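Local atomic coordinates of putative transcription regulator (Lactobacillus plantarum WCFS1, PDB entry 3COL), a protein that probably binds DNA through a TetR-type helix-turn-helix and regulates transcription in Lactobacillus plantarum. Residues S32-A37 / I42-V47. Residues are numbered along the deposited sequence; the frame is centred on the assembly and turned at random.
Sequences STTKVA and IAQSNV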
# COMPACT_ATOMS: atom_id res chain seq x y z
N SER A 32 -21.00 2.91 -10.22
CA SER A 32 -22.25 2.39 -10.78
C SER A 32 -22.38 2.91 -12.20
O SER A 32 -21.82 3.95 -12.53
CB SER A 32 -23.45 2.79 -9.92
OG SER A 32 -23.84 4.14 -10.17
N THR A 33 -23.09 2.19 -13.05
CA THR A 33 -23.35 2.66 -14.42
C THR A 33 -24.06 4.04 -14.40
O THR A 33 -23.72 4.93 -15.18
CB THR A 33 -24.17 1.62 -15.20
OG1 THR A 33 -23.42 0.38 -15.22
CG2 THR A 33 -24.45 2.08 -16.65
N THR A 34 -25.01 4.21 -13.48
CA THR A 34 -25.75 5.47 -13.37
C THR A 34 -24.81 6.65 -13.07
O THR A 34 -24.85 7.68 -13.76
CB THR A 34 -26.84 5.40 -12.29
OG1 THR A 34 -27.86 4.48 -12.72
CG2 THR A 34 -27.47 6.74 -12.09
N LYS A 35 -23.99 6.48 -12.03
CA LYS A 35 -23.03 7.50 -11.62
C LYS A 35 -22.04 7.79 -12.76
O LYS A 35 -21.69 8.96 -13.03
CB LYS A 35 -22.31 7.01 -10.36
CG LYS A 35 -21.96 8.10 -9.36
CD LYS A 35 -21.13 7.53 -8.19
CE LYS A 35 -22.04 7.03 -7.06
NZ LYS A 35 -21.21 6.62 -5.88
N VAL A 36 -21.58 6.75 -13.44
CA VAL A 36 -20.61 6.92 -14.54
C VAL A 36 -21.25 7.74 -15.66
O VAL A 36 -20.65 8.69 -16.16
CB VAL A 36 -20.05 5.52 -15.04
CG1 VAL A 36 -19.42 5.60 -16.46
CG2 VAL A 36 -19.06 4.99 -14.05
N ALA A 37 -22.47 7.38 -16.02
CA ALA A 37 -23.20 8.05 -17.08
C ALA A 37 -23.42 9.53 -16.76
O ALA A 37 -23.29 10.36 -17.64
CB ALA A 37 -24.54 7.35 -17.34
N ILE A 42 -23.78 11.26 -20.57
CA ILE A 42 -24.50 10.46 -21.54
C ILE A 42 -25.56 9.59 -20.87
O ILE A 42 -25.56 9.46 -19.64
CB ILE A 42 -23.53 9.55 -22.37
CG1 ILE A 42 -22.69 8.63 -21.44
CG2 ILE A 42 -22.63 10.39 -23.28
CD1 ILE A 42 -21.63 7.77 -22.19
N ALA A 43 -26.44 9.00 -21.67
CA ALA A 43 -27.43 8.01 -21.20
C ALA A 43 -26.77 6.73 -20.68
O ALA A 43 -25.67 6.36 -21.13
CB ALA A 43 -28.40 7.67 -22.32
N GLN A 44 -27.43 6.04 -19.75
CA GLN A 44 -26.91 4.75 -19.24
C GLN A 44 -26.82 3.70 -20.35
O GLN A 44 -25.87 2.88 -20.37
CB GLN A 44 -27.79 4.23 -18.12
CG GLN A 44 -27.73 5.09 -16.87
CD GLN A 44 -28.74 4.68 -15.85
OE1 GLN A 44 -29.34 5.51 -15.17
NE2 GLN A 44 -28.95 3.37 -15.72
N SER A 45 -27.80 3.75 -21.25
CA SER A 45 -27.84 2.91 -22.44
C SER A 45 -26.56 3.07 -23.26
O SER A 45 -26.09 2.09 -23.83
CB SER A 45 -29.06 3.26 -23.31
OG SER A 45 -28.92 4.52 -23.96
N ASN A 46 -26.03 4.30 -23.31
CA ASN A 46 -24.78 4.57 -24.01
C ASN A 46 -23.61 3.85 -23.31
O ASN A 46 -22.68 3.37 -23.97
CB ASN A 46 -24.50 6.08 -24.06
CG ASN A 46 -23.69 6.50 -25.32
OD1 ASN A 46 -23.69 7.68 -25.70
ND2 ASN A 46 -23.02 5.55 -25.96
N VAL A 47 -23.68 3.78 -21.99
CA VAL A 47 -22.61 3.16 -21.20
C VAL A 47 -22.72 1.65 -21.41
O VAL A 47 -21.71 0.95 -21.54
CB VAL A 47 -22.67 3.57 -19.67
CG1 VAL A 47 -21.66 2.76 -18.83
CG2 VAL A 47 -22.39 5.08 -19.49
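Gln44 leaves its helix with CG anti to its own carbonyl carbon (chi1 -67°) and runs on extended, which carries the amide across to Thr34. There the Thr34 hydroxyl, set opposite its own carbonyl carbon by chi1 -68°, makes a weak hydrogen bond from OG1 to Gln44 OE1 at 3.0 Å. The stem of the glutamine also packs: Gln44 CG rests on Ala37 CB at 3.9 Å and passes close to Thr34 CA. Were Gln44 cut back to an alanine, the Thr34 hydroxyl would probably lose this weak acceptor and the Ala37 methyl part of its cover. Deeper in, the Thr33 and Val47 side chains run alongside each other in opposing senses, with Thr33 CG2 against Val47 CG1 at 3.6 Å. The other branch of the valine, Val47 CG2, lies 3.8 Å from Ala37 CB. A looser apolar contact joins Val36 CG1 to Val47 CG2 at 4.3 Å. Ala37 thus offers its small methyl to both Gln44 and Val47. Its backbone also ties down the turn, since Ile42 N donates to Ala37 O over 3.1 Å, with an N-H...O angle of 149°. At the start of helix 33-40, Ser32 is the N-cap, its OG accepting from Lys35 N at 3.0 Å; Ala43 holds the N-cap position of helix 44-48. Two short helices joined by a tight turn form the helix-turn-helix of the TetR family, in which helix 44-48 would be the recognition helix, consistent with DNA binding. Helix 11-26 packs Ile15, Val19 and Ile22 against Val36, while Lys35 forms a salt bridge with its Glu26. From helix 54-67, Leu57 touches Thr33, Val36 and Val47, joining both helices of the motif to the helix that follows.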